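Local coordinates for peptide methionine sulfoxide reductase MsrA (Treponema denticola ATCC 35405, PDB 5FA9), which probably repairs oxidised proteins by reducing methionine sulfoxide back to methionine, as a fusion of MsrA and MsrB enzymes, at residues I5-F19 against Q66-P78. The protein carries 2 engineered substitutions. Sequence-based numbering, arbitrary orientation.
Sequences IYLAGGSFWGVEGYF and QELLAHYFRIIDP. Engineered in segment 5-19: Ser-11 (natural residue Cys). With D1D ((4S,5S)-1,2-dithiane-4,5-diol), chain F.
Tyr-18 of helix 12-19 lies against His-71 and Arg-74 in the last turn of helix 66-74 and Ile-75 just after it. Its CB points toward that helix, and CG stands anti to the backbone N (chi1 -176°), which sends the ring across. From CG through CD1 to CE1, the ring carbons lie beneath Ile-75 CG2. This methyl sits over the middle of one face, 3.7 Å from the ring centroid, as a CH-pi contact. On the other branch, CE2 touches His-71 CB and ND1. At the tip, OH shares a hydrogen bond with His-71 ND1 at 2.9 Å; either atom could donate. Arg-74 NH1 also donates to Tyr-18 OH, but this bond is weak and bent (124°). The guanidinium plane stands almost perpendicular to the ring. Beyond, His-71 NE2 donates to Glu-67 OE1 at 3.2 Å, in the imidazole plane and onto the anti lone pair. Glu-67 OE1 also hydrogen-bonds Thr-241 OG1, so the polar chain runs on beyond this contact.

Phe-19 presents its ring edge to Leu-68 O, with CE1 3.6 Å away. Its CE2 meets Ile-75 CD1 at 3.8 Å. On the strand side, Leu-7 CB packs on Tyr-72 CD1 at 3.9 Å, and Leu-7 CD2 lies over the rim of that ring. Tyr-72 OH donates to Ala-8 O at 2.7 Å, from above the carbonyl plane. Gly-9 CA packs against Ile-76 CG2, where the close fit leaves little room for a side chain.

Strand 5-8 and helix 66-74 run nearly parallel (8°). Through Leu-69 and Tyr-72 this helix packs on strands 5-8 and 95-98 of the mixed sheet; Phe-12 of helix 12-19 touches strand 51-59. Gly-9 and Gly-10 lead into engineered Ser-11, at the predicted active-site position. It occupies the N-cap position of helix 12-19 and lines the dithiane-diol pocket with Phe-12 and Trp-13, within the GSFWG form of the MsrA GCFWG motif.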
loop_
_atom_site.group_PDB
_atom_site.type_symbol
_atom_site.label_atom_id
_atom_site.label_comp_id
_atom_site.label_asym_id
_atom_site.label_seq_id
_atom_site.Cartn_x
_atom_site.Cartn_y
_atom_site.Cartn_z
ATOM N N ILE B 5 -1.715 8.275 2.920
ATOM C CA ILE B 5 -1.810 9.510 3.685
ATOM C C ILE B 5 -3.212 10.094 3.500
ATOM O O ILE B 5 -3.846 9.882 2.465
ATOM C CB ILE B 5 -0.724 10.527 3.251
ATOM C CG1 ILE B 5 -0.703 11.746 4.178
ATOM C CG2 ILE B 5 -0.916 10.937 1.796
ATOM C CD1 ILE B 5 -0.247 11.435 5.585
ATOM N N TYR B 6 -3.703 10.813 4.504
ATOM C CA TYR B 6 -5.053 11.361 4.453
ATOM C C TYR B 6 -5.028 12.885 4.503
ATOM O O TYR B 6 -4.496 13.476 5.443
ATOM C CB TYR B 6 -5.898 10.802 5.600
ATOM C CG TYR B 6 -6.130 9.307 5.516
ATOM C CD1 TYR B 6 -5.134 8.406 5.874
ATOM C CD2 TYR B 6 -7.347 8.798 5.078
ATOM C CE1 TYR B 6 -5.342 7.041 5.797
ATOM C CE2 TYR B 6 -7.564 7.436 4.999
ATOM C CZ TYR B 6 -6.559 6.562 5.358
ATOM O OH TYR B 6 -6.772 5.205 5.280
ATOM N N LEU B 7 -5.608 13.516 3.486
ATOM C CA LEU B 7 -5.543 14.967 3.351
ATOM C C LEU B 7 -6.924 15.613 3.272
ATOM O O LEU B 7 -7.732 15.278 2.405
ATOM C CB LEU B 7 -4.726 15.343 2.113
ATOM C CG LEU B 7 -3.292 14.812 2.071
ATOM C CD1 LEU B 7 -2.619 15.194 0.764
ATOM C CD2 LEU B 7 -2.494 15.324 3.261
ATOM N N ALA B 8 -7.185 16.543 4.184
ATOM C CA ALA B 8 -8.417 17.320 4.163
ATOM C C ALA B 8 -8.130 18.749 3.714
ATOM O O ALA B 8 -7.474 19.508 4.425
ATOM C CB ALA B 8 -9.079 17.311 5.531
ATOM N N GLY B 9 -8.617 19.108 2.531
ATOM C CA GLY B 9 -8.378 20.430 1.981
ATOM C C GLY B 9 -9.606 21.048 1.342
ATOM O O GLY B 9 -9.547 21.536 0.214
ATOM N N GLY B 10 -10.722 21.027 2.063
ATOM C CA GLY B 10 -11.968 21.570 1.554
ATOM C C GLY B 10 -12.841 20.505 0.923
ATOM O O GLY B 10 -12.786 19.339 1.313
ATOM N N SER B 11 -13.659 20.912 -0.045
ATOM C CA SER B 11 -14.518 19.985 -0.775
ATOM C C SER B 11 -13.685 18.888 -1.430
ATOM O O SER B 11 -12.829 19.169 -2.268
ATOM C CB SER B 11 -15.341 20.733 -1.827
ATOM O OG SER B 11 -15.993 19.835 -2.708
ATOM N N PHE B 12 -13.936 17.639 -1.045
ATOM C CA PHE B 12 -13.095 16.529 -1.486
ATOM C C PHE B 12 -13.244 16.217 -2.973
ATOM O O PHE B 12 -12.484 15.418 -3.520
ATOM C CB PHE B 12 -13.377 15.264 -0.659
ATOM C CG PHE B 12 -14.841 14.938 -0.490
ATOM C CD1 PHE B 12 -15.653 14.691 -1.584
ATOM C CD2 PHE B 12 -15.390 14.835 0.776
ATOM C CE1 PHE B 12 -16.990 14.378 -1.419
ATOM C CE2 PHE B 12 -16.725 14.523 0.948
ATOM C CZ PHE B 12 -17.526 14.293 -0.151
ATOM N N TRP B 13 -14.220 16.845 -3.622
ATOM C CA TRP B 13 -14.412 16.671 -5.056
ATOM C C TRP B 13 -13.193 17.170 -5.821
ATOM O O TRP B 13 -12.670 16.481 -6.697
ATOM C CB TRP B 13 -15.669 17.405 -5.529
ATOM C CG TRP B 13 -16.947 16.791 -5.046
ATOM C CD1 TRP B 13 -17.116 15.528 -4.561
ATOM C CD2 TRP B 13 -18.236 17.414 -5.003
ATOM N NE1 TRP B 13 -18.431 15.325 -4.218
ATOM C CE2 TRP B 13 -19.140 16.469 -4.479
ATOM C CE3 TRP B 13 -18.713 18.680 -5.355
ATOM C CZ2 TRP B 13 -20.493 16.749 -4.299
ATOM C CZ3 TRP B 13 -20.057 18.956 -5.175
ATOM C CH2 TRP B 13 -20.930 17.995 -4.653
ATOM N N GLY B 14 -12.741 18.371 -5.475
ATOM C CA GLY B 14 -11.592 18.969 -6.127
ATOM C C GLY B 14 -10.281 18.359 -5.674
ATOM O O GLY B 14 -9.360 18.187 -6.473
ATOM N N VAL B 15 -10.199 18.036 -4.387
ATOM C CA VAL B 15 -8.995 17.441 -3.817
ATOM C C VAL B 15 -8.678 16.103 -4.480
ATOM O O VAL B 15 -7.530 15.838 -4.842
ATOM C CB VAL B 15 -9.133 17.239 -2.298
ATOM C CG1 VAL B 15 -7.863 16.630 -1.726
ATOM C CG2 VAL B 15 -9.445 18.561 -1.615
ATOM N N GLU B 16 -9.697 15.266 -4.647
ATOM C CA GLU B 16 -9.517 13.980 -5.308
ATOM C C GLU B 16 -9.223 14.174 -6.790
ATOM O O GLU B 16 -8.380 13.480 -7.360
ATOM C CB GLU B 16 -10.752 13.092 -5.133
ATOM C CG GLU B 16 -10.591 11.710 -5.747
ATOM C CD GLU B 16 -11.826 10.846 -5.596
ATOM O OE1 GLU B 16 -12.947 11.389 -5.664
ATOM O OE2 GLU B 16 -11.673 9.619 -5.410
ATOM N N GLY B 17 -9.926 15.118 -7.409
ATOM C CA GLY B 17 -9.739 15.422 -8.816
ATOM C C GLY B 17 -8.323 15.862 -9.135
ATOM O O GLY B 17 -7.816 15.616 -10.229
ATOM N N TYR B 18 -7.685 16.519 -8.172
ATOM C CA TYR B 18 -6.311 16.975 -8.336
ATOM C C TYR B 18 -5.316 15.829 -8.178
ATOM O O TYR B 18 -4.525 15.555 -9.080
ATOM C CB TYR B 18 -5.994 18.087 -7.332
ATOM C CG TYR B 18 -4.610 18.679 -7.489
ATOM C CD1 TYR B 18 -4.385 19.748 -8.344
ATOM C CD2 TYR B 18 -3.530 18.170 -6.777
ATOM C CE1 TYR B 18 -3.122 20.292 -8.492
ATOM C CE2 TYR B 18 -2.265 18.706 -6.918
ATOM C CZ TYR B 18 -2.067 19.767 -7.776
ATOM O OH TYR B 18 -0.808 20.304 -7.917
ATOM N N PHE B 19 -5.363 15.165 -7.026
ATOM C CA PHE B 19 -4.366 14.157 -6.677
ATOM C C PHE B 19 -4.433 12.904 -7.545
ATOM O O PHE B 19 -3.454 12.164 -7.647
ATOM C CB PHE B 19 -4.505 13.768 -5.203
ATOM C CG PHE B 19 -3.846 14.732 -4.260
ATOM C CD1 PHE B 19 -2.490 14.637 -3.991
ATOM C CD2 PHE B 19 -4.578 15.735 -3.646
ATOM C CE1 PHE B 19 -1.876 15.525 -3.127
ATOM C CE2 PHE B 19 -3.971 16.624 -2.781
ATOM C CZ PHE B 19 -2.618 16.519 -2.522
ATOM N N GLN B 66 6.968 14.124 0.570
ATOM C CA GLN B 66 7.353 15.526 0.463
ATOM C C GLN B 66 6.645 16.214 -0.700
ATOM O O GLN B 66 6.127 17.322 -0.552
ATOM C CB GLN B 66 8.872 15.656 0.305
ATOM C CG GLN B 66 9.664 15.484 1.599
ATOM C CD GLN B 66 9.454 14.127 2.247
ATOM O OE1 GLN B 66 9.501 13.093 1.579
ATOM N NE2 GLN B 66 9.217 14.126 3.554
ATOM N N GLU B 67 6.621 15.556 -1.856
ATOM C CA GLU B 67 5.956 16.114 -3.027
ATOM C C GLU B 67 4.444 16.170 -2.826
ATOM O O GLU B 67 3.798 17.145 -3.206
ATOM C CB GLU B 67 6.288 15.306 -4.284
ATOM C CG GLU B 67 5.575 15.809 -5.534
ATOM C CD GLU B 67 6.018 15.100 -6.798
ATOM O OE1 GLU B 67 5.380 15.314 -7.852
ATOM O OE2 GLU B 67 7.001 14.333 -6.744
ATOM N N LEU B 68 3.886 15.121 -2.226
ATOM C CA LEU B 68 2.451 15.062 -1.964
ATOM C C LEU B 68 1.998 16.194 -1.049
ATOM O O LEU B 68 0.946 16.796 -1.264
ATOM C CB LEU B 68 2.071 13.715 -1.351
ATOM C CG LEU B 68 2.062 12.512 -2.295
ATOM C CD1 LEU B 68 1.579 11.276 -1.561
ATOM C CD2 LEU B 68 1.191 12.789 -3.510
ATOM N N LEU B 69 2.797 16.481 -0.026
ATOM C CA LEU B 69 2.488 17.570 0.889
ATOM C C LEU B 69 2.717 18.914 0.206
ATOM O O LEU B 69 2.063 19.905 0.529
ATOM C CB LEU B 69 3.326 17.461 2.163
ATOM C CG LEU B 69 2.989 16.269 3.061
ATOM C CD1 LEU B 69 3.848 16.274 4.316
ATOM C CD2 LEU B 69 1.509 16.270 3.416
ATOM N N ALA B 70 3.652 18.939 -0.739
ATOM C CA ALA B 70 3.903 20.136 -1.531
ATOM C C ALA B 70 2.694 20.448 -2.409
ATOM O O ALA B 70 2.270 21.599 -2.508
ATOM C CB ALA B 70 5.155 19.968 -2.379
ATOM N N HIS B 71 2.148 19.416 -3.046
ATOM C CA HIS B 71 0.926 19.555 -3.832
ATOM C C HIS B 71 -0.231 20.007 -2.952
ATOM O O HIS B 71 -1.037 20.849 -3.350
ATOM C CB HIS B 71 0.563 18.238 -4.524
ATOM C CG HIS B 71 1.413 17.921 -5.715
ATOM N ND1 HIS B 71 1.323 18.618 -6.901
ATOM C CD2 HIS B 71 2.360 16.973 -5.907
ATOM C CE1 HIS B 71 2.183 18.117 -7.770
ATOM N NE2 HIS B 71 2.826 17.118 -7.192
ATOM N N TYR B 72 -0.309 19.431 -1.758
ATOM C CA TYR B 72 -1.384 19.727 -0.819
ATOM C C TYR B 72 -1.409 21.202 -0.429
ATOM O O TYR B 72 -2.455 21.848 -0.487
ATOM C CB TYR B 72 -1.251 18.851 0.429
ATOM C CG TYR B 72 -2.207 19.217 1.542
ATOM C CD1 TYR B 72 -3.568 18.968 1.425
ATOM C CD2 TYR B 72 -1.744 19.797 2.716
ATOM C CE1 TYR B 72 -4.444 19.299 2.440
ATOM C CE2 TYR B 72 -2.613 20.127 3.739
ATOM C CZ TYR B 72 -3.962 19.877 3.595
ATOM O OH TYR B 72 -4.831 20.206 4.609
ATOM N N PHE B 73 -0.254 21.731 -0.038
ATOM C CA PHE B 73 -0.151 23.132 0.359
ATOM C C PHE B 73 -0.336 24.068 -0.832
ATOM O O PHE B 73 -0.668 25.242 -0.665
ATOM C CB PHE B 73 1.195 23.401 1.036
ATOM C CG PHE B 73 1.204 23.098 2.509
ATOM C CD1 PHE B 73 1.547 21.838 2.971
ATOM C CD2 PHE B 73 0.865 24.075 3.432
ATOM C CE1 PHE B 73 1.554 21.558 4.325
ATOM C CE2 PHE B 73 0.871 23.802 4.787
ATOM C CZ PHE B 73 1.216 22.541 5.235
ATOM N N ARG B 74 -0.119 23.543 -2.033
ATOM C CA ARG B 74 -0.265 24.329 -3.252
ATOM C C ARG B 74 -1.730 24.655 -3.538
ATOM O O ARG B 74 -2.048 25.723 -4.063
ATOM C CB ARG B 74 0.347 23.583 -4.439
ATOM C CG ARG B 74 0.062 24.212 -5.793
ATOM C CD ARG B 74 0.314 23.223 -6.916
ATOM N NE ARG B 74 0.418 23.878 -8.216
ATOM C CZ ARG B 74 0.684 23.240 -9.352
ATOM N NH1 ARG B 74 0.874 21.927 -9.347
ATOM N NH2 ARG B 74 0.761 23.913 -10.491
ATOM N N ILE B 75 -2.622 23.738 -3.176
ATOM C CA ILE B 75 -4.032 23.872 -3.525
ATOM C C ILE B 75 -4.910 24.329 -2.361
ATOM O O ILE B 75 -6.133 24.355 -2.478
ATOM C CB ILE B 75 -4.597 22.544 -4.068
ATOM C CG1 ILE B 75 -4.558 21.463 -2.985
ATOM C CG2 ILE B 75 -3.823 22.097 -5.298
ATOM C CD1 ILE B 75 -5.179 20.150 -3.411
ATOM N N ILE B 76 -4.294 24.691 -1.240
ATOM C CA ILE B 76 -5.063 25.159 -0.089
ATOM C C ILE B 76 -4.528 26.468 0.479
ATOM O O ILE B 76 -3.416 26.889 0.166
ATOM C CB ILE B 76 -5.079 24.124 1.057
ATOM C CG1 ILE B 76 -3.691 24.012 1.690
ATOM C CG2 ILE B 76 -5.586 22.773 0.570
ATOM C CD1 ILE B 76 -3.694 23.349 3.045
ATOM N N ASP B 77 -5.340 27.105 1.315
ATOM C CA ASP B 77 -4.892 28.226 2.128
ATOM C C ASP B 77 -4.655 27.728 3.550
ATOM O O ASP B 77 -5.604 27.542 4.312
ATOM C CB ASP B 77 -5.916 29.363 2.114
ATOM C CG ASP B 77 -5.447 30.586 2.882
ATOM O OD1 ASP B 77 -4.237 30.684 3.175
ATOM O OD2 ASP B 77 -6.292 31.452 3.193
ATOM N N PRO B 78 -3.382 27.507 3.912
ATOM C CA PRO B 78 -3.027 26.914 5.206
ATOM C C PRO B 78 -3.216 27.863 6.388
ATOM O O PRO B 78 -3.035 27.448 7.532
ATOM C CB PRO B 78 -1.548 26.561 5.030
ATOM C CG PRO B 78 -1.050 27.549 4.036
ATOM C CD PRO B 78 -2.193 27.806 3.093
HETATM S S1 D1D F . -20.995 16.803 0.690
HETATM C C1 D1D F . -20.051 16.764 -0.623
HETATM C C2 D1D F . -19.024 18.007 -0.666
HETATM O O2 D1D F . -18.397 17.987 -1.757
HETATM C C3 D1D F . -19.830 19.518 -0.509
HETATM O O3 D1D F . -18.970 20.433 -0.418
HETATM C C4 D1D F . -20.789 19.570 0.786
HETATM S S4 D1D F . -21.815 18.321 0.846
#